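Local structure of serine protease (Nocardiopsis alba, 2OUA) at residues S105-Y110 against G162-G167; V121-G126 against V156-S161. The protein probably hydrolyses peptide bonds within proteins as a chymotrypsin-fold serine endopeptidase, this chain being its protease part. All blocks are in the same frame, centred on the assembly; numbering follows the deposited sequence.

In the fold
Both contacts touch the six-stranded antiparallel beta barrel in the second half of the chymotrypsin-like fold, and their centres lie about 16 Å apart. In contact 1 the turn 105-107 and the start of strand 108-116 meet the loop between strands 152-160 and 167-174. Contact 2 sets the two-stranded hairpin formed by 119-123 and 126-129 against the end of strand 152-160. Along the chain the order is 105-110, 121-126, 156-161 and 162-167, so contact 1 encloses contact 2 in sequence. From the bound sulfonyl inhibitor the chain passes through a corner at 161-162 to the loop held by the Cys137-Cys164 disulfide, so inhibitor-lining strand and disulfide loop are one continuous run.

Contact 1. Residues S105-Y110 against G162-G167; sequences STTGWY and GNCRTG
Thr107 and Tyr110 receive the disulfide sulfur of Cys164 on the surface of the second beta barrel, where the turn 105-107 and the start of strand 108-116 face the loop between strands 152-160 and 167-174. Thr106 bonds through its backbone N to Asp142, which ties this turn to the loop that carries part of the inhibitor pocket. At Thr107 the methyl CG2 lies 3.8 Å from Cys164 SG; a chi1 of 59° leaves CG2 beside the backbone N, directed at the sulfur, while the hydroxyl OG1 is engaged by the same Asp142 and by Arg102. Further on, Tyr110 turns one ring face to the cysteine. Cys164 CB packs against Tyr110 CZ at 3.8 Å, and its CH-pi approach is 26° off the ring normal. No hydrogen bond joins the segments, so the contact rests on this sulfur-aromatic and apolar packing. Cys164 sits inside an Asx turn: Asn163 OD1 accepts from Arg165 N at 2.7 Å, in the carbonyl plane, and from Thr166 N, which is tilted 21° from that plane. The disulfide partner is Cys137. Cys164 SG itself stands 3.9 Å from the Tyr110 ring centroid, almost exactly on the ring normal.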
# COMPACT_ATOMS: atom_id res chain seq x y z
N SER A 105 -6.95 4.82 -4.77
CA SER A 105 -7.39 5.49 -5.99
C SER A 105 -8.88 5.41 -6.33
O SER A 105 -9.36 6.14 -7.21
CB SER A 105 -6.56 5.00 -7.19
OG SER A 105 -6.78 3.63 -7.46
N THR A 106 -9.62 4.54 -5.65
CA THR A 106 -11.06 4.44 -5.93
C THR A 106 -11.90 5.32 -5.00
O THR A 106 -12.68 6.14 -5.47
CB THR A 106 -11.56 2.98 -5.80
OG1 THR A 106 -10.94 2.16 -6.80
CG2 THR A 106 -13.08 2.92 -5.99
N THR A 107 -11.71 5.14 -3.70
CA THR A 107 -12.49 5.88 -2.70
C THR A 107 -11.80 7.11 -2.13
O THR A 107 -12.46 8.01 -1.61
CB THR A 107 -12.86 4.97 -1.53
OG1 THR A 107 -11.66 4.45 -0.94
CG2 THR A 107 -13.73 3.82 -2.01
N GLY A 108 -10.48 7.14 -2.20
CA GLY A 108 -9.77 8.29 -1.66
C GLY A 108 -9.14 8.08 -0.30
O GLY A 108 -8.54 7.03 -0.03
N TRP A 109 -9.31 9.07 0.56
CA TRP A 109 -8.73 9.08 1.90
C TRP A 109 -9.75 8.87 3.02
O TRP A 109 -10.64 9.69 3.23
CB TRP A 109 -8.00 10.42 2.07
CG TRP A 109 -7.41 10.75 3.41
CD1 TRP A 109 -8.00 11.50 4.40
CD2 TRP A 109 -6.09 10.45 3.86
NE1 TRP A 109 -7.11 11.69 5.43
CE2 TRP A 109 -5.93 11.06 5.13
CE3 TRP A 109 -5.01 9.73 3.32
CZ2 TRP A 109 -4.74 10.97 5.86
CZ3 TRP A 109 -3.83 9.64 4.05
CH2 TRP A 109 -3.70 10.26 5.31
N TYR A 110 -9.62 7.75 3.73
CA TYR A 110 -10.51 7.42 4.84
C TYR A 110 -9.69 7.06 6.07
O TYR A 110 -8.61 6.49 5.96
CB TYR A 110 -11.44 6.26 4.49
CG TYR A 110 -12.60 6.67 3.61
CD1 TYR A 110 -12.41 6.98 2.26
CD2 TYR A 110 -13.89 6.78 4.13
CE1 TYR A 110 -13.48 7.39 1.45
CE2 TYR A 110 -14.96 7.19 3.33
CZ TYR A 110 -14.75 7.50 2.00
OH TYR A 110 -15.80 7.92 1.21
N GLY A 162 -17.27 -5.04 3.24
CA GLY A 162 -18.06 -3.82 3.18
C GLY A 162 -17.58 -2.87 2.11
O GLY A 162 -16.90 -3.26 1.16
N ASN A 163 -17.96 -1.60 2.25
CA ASN A 163 -17.58 -0.57 1.30
C ASN A 163 -17.56 0.77 2.03
O ASN A 163 -17.86 0.83 3.22
CB ASN A 163 -18.57 -0.53 0.13
CG ASN A 163 -20.00 -0.33 0.59
OD1 ASN A 163 -20.34 0.72 1.12
ND2 ASN A 163 -20.83 -1.34 0.38
N CYS A 164 -17.22 1.84 1.32
CA CYS A 164 -17.16 3.15 1.95
C CYS A 164 -18.46 3.92 1.99
O CYS A 164 -18.50 5.06 2.44
CB CYS A 164 -16.07 3.98 1.27
SG CYS A 164 -14.39 3.42 1.70
N ARG A 165 -19.53 3.29 1.52
CA ARG A 165 -20.84 3.92 1.53
C ARG A 165 -21.51 3.59 2.86
O ARG A 165 -22.04 4.47 3.53
CB ARG A 165 -21.69 3.41 0.37
N THR A 166 -21.47 2.32 3.22
CA THR A 166 -22.08 1.86 4.46
C THR A 166 -21.05 1.52 5.53
O THR A 166 -21.39 1.27 6.68
CB THR A 166 -22.95 0.61 4.21
OG1 THR A 166 -23.57 0.21 5.44
CG2 THR A 166 -22.10 -0.54 3.68
N GLY A 167 -19.78 1.53 5.15
CA GLY A 167 -18.72 1.23 6.09
C GLY A 167 -18.18 -0.18 5.94
O GLY A 167 -18.78 -1.01 5.24

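Contact 2. Residues V121-G126 against V156-S161; sequences VSYPQG and VTSGGS. With AES (4-(2-aminoethyl)benzenesulfonyl fluoride), chain E.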
# COMPACT_ATOMS: atom_id res chain seq x y z
N VAL A 121 -6.80 -13.86 7.21
CA VAL A 121 -8.06 -13.68 6.50
C VAL A 121 -8.12 -14.61 5.30
O VAL A 121 -7.08 -15.01 4.77
CB VAL A 121 -8.22 -12.23 5.99
CG1 VAL A 121 -8.14 -11.25 7.15
CG2 VAL A 121 -7.14 -11.92 4.96
N SER A 122 -9.33 -14.97 4.89
CA SER A 122 -9.51 -15.83 3.74
C SER A 122 -10.03 -15.03 2.56
O SER A 122 -11.08 -14.38 2.64
CB SER A 122 -10.49 -16.97 4.06
OG SER A 122 -9.87 -17.96 4.86
N TYR A 123 -9.28 -15.06 1.47
CA TYR A 123 -9.65 -14.37 0.24
C TYR A 123 -10.03 -15.47 -0.74
O TYR A 123 -9.76 -16.65 -0.50
CB TYR A 123 -8.46 -13.58 -0.31
CG TYR A 123 -8.03 -12.40 0.53
CD1 TYR A 123 -6.68 -12.06 0.64
CD2 TYR A 123 -8.97 -11.59 1.18
CE1 TYR A 123 -6.28 -10.95 1.38
CE2 TYR A 123 -8.57 -10.48 1.92
CZ TYR A 123 -7.22 -10.16 2.02
OH TYR A 123 -6.83 -9.05 2.73
N PRO A 124 -10.67 -15.11 -1.86
CA PRO A 124 -11.04 -16.16 -2.82
C PRO A 124 -9.82 -16.93 -3.33
O PRO A 124 -9.94 -18.10 -3.71
CB PRO A 124 -11.73 -15.37 -3.93
CG PRO A 124 -12.36 -14.23 -3.18
CD PRO A 124 -11.24 -13.81 -2.25
N GLN A 125 -8.65 -16.29 -3.31
CA GLN A 125 -7.42 -16.92 -3.79
C GLN A 125 -6.66 -17.70 -2.71
O GLN A 125 -5.70 -18.41 -3.01
CB GLN A 125 -6.46 -15.88 -4.38
CG GLN A 125 -7.02 -15.03 -5.50
CD GLN A 125 -8.06 -14.05 -5.02
OE1 GLN A 125 -8.01 -13.57 -3.89
NE2 GLN A 125 -9.02 -13.72 -5.89
N GLY A 126 -7.09 -17.57 -1.46
CA GLY A 126 -6.40 -18.28 -0.40
C GLY A 126 -6.30 -17.46 0.87
O GLY A 126 -6.87 -16.37 0.96
N VAL A 156 0.24 -1.54 3.59
CA VAL A 156 -0.46 -1.41 2.33
C VAL A 156 -1.77 -2.20 2.34
O VAL A 156 -1.83 -3.32 2.86
CB VAL A 156 0.43 -1.87 1.14
CG1 VAL A 156 1.70 -1.01 1.09
CG2 VAL A 156 0.79 -3.34 1.27
N THR A 157 -2.81 -1.60 1.78
CA THR A 157 -4.14 -2.21 1.74
C THR A 157 -4.17 -3.59 1.10
O THR A 157 -3.76 -3.77 -0.04
CB THR A 157 -5.11 -1.30 0.97
OG1 THR A 157 -5.08 0.01 1.54
CG2 THR A 157 -6.53 -1.84 1.04
N SER A 158 -4.67 -4.58 1.85
CA SER A 158 -4.74 -5.95 1.37
C SER A 158 -6.14 -6.39 0.96
O SER A 158 -6.33 -7.04 -0.07
CB SER A 158 -4.20 -6.91 2.44
OG SER A 158 -4.37 -8.26 2.04
N GLY A 159 -7.13 -6.05 1.77
CA GLY A 159 -8.49 -6.43 1.46
C GLY A 159 -9.41 -6.18 2.64
O GLY A 159 -9.00 -5.57 3.63
N GLY A 160 -10.64 -6.66 2.55
CA GLY A 160 -11.57 -6.45 3.65
C GLY A 160 -13.00 -6.73 3.27
O GLY A 160 -13.28 -7.41 2.29
N SER A 161 -13.92 -6.19 4.06
CA SER A 161 -15.34 -6.38 3.83
C SER A 161 -16.07 -5.05 3.82
O SER A 161 -15.57 -4.05 4.34
CB SER A 161 -15.93 -7.28 4.92
OG SER A 161 -15.72 -6.70 6.20
C3 AES E . -11.56 -6.10 -2.93
C2 AES E . -10.32 -5.49 -2.80
C1 AES E . -10.16 -4.42 -1.92
S AES E . -8.59 -3.69 -1.71
O1S AES E . -8.76 -2.26 -1.28
O2S AES E . -7.82 -4.42 -0.65
C6 AES E . -11.25 -3.97 -1.18
C5 AES E . -12.49 -4.58 -1.32
C4 AES E . -12.65 -5.65 -2.19
C7 AES E . -14.01 -6.33 -2.34
C8 AES E . -14.46 -6.99 -1.03
N8 AES E . -13.47 -8.01 -0.61
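Beside the predicted charge-relay Asp61, strand 152-160 forms one wall of the pocket that holds the sulfonyl inhibitor, and the hairpin residue Tyr123 approaches this strand from the side away from the inhibitor. Strands 121-123 and 156-160 run nearly at right angles (84°), with axes 8.6 Å apart at their closest, so a single long side chain spans the gap. Tyr123 reaches across with its phenol: OH donates a hydrogen bond to Ser158 OG at 2.7 Å. The serine oxygen lies at the edge of the ring, near its plane. Ser158 OG is turned anti to its own backbone N (chi1 174°) and also hydrogen-bonds Asp61 OD2, which makes this hydroxyl a bridge between Tyr123 and the predicted triad aspartate, a second-shell link consistent with holding Asp61 in position. Val121 CG2 lies on one face of the Tyr123 ring, displaced toward its periphery, 3.4 Å above the plane, and Leu131 of the barrel also touches the tyrosine. Tyr123 OH comes to 3.2 Å from Gly159 N, at an angle too poor for a hydrogen bond, on the side where glycine has no side chain. The inhibitor runs along this strand: its aminoethyl end donates from AES N8 to Gly160 O at 3.0 Å, and its sulfonyl AES O2S lies 3.0 Å from Gly159 CA. Thr157 CG2 adds a contact of 3.2 Å to AES O1S. Ser158 and Gly159 together face Phe171 on strand 167-174, a classic beta bulge within the substrate-binding strand of chymotrypsin-like serine proteases.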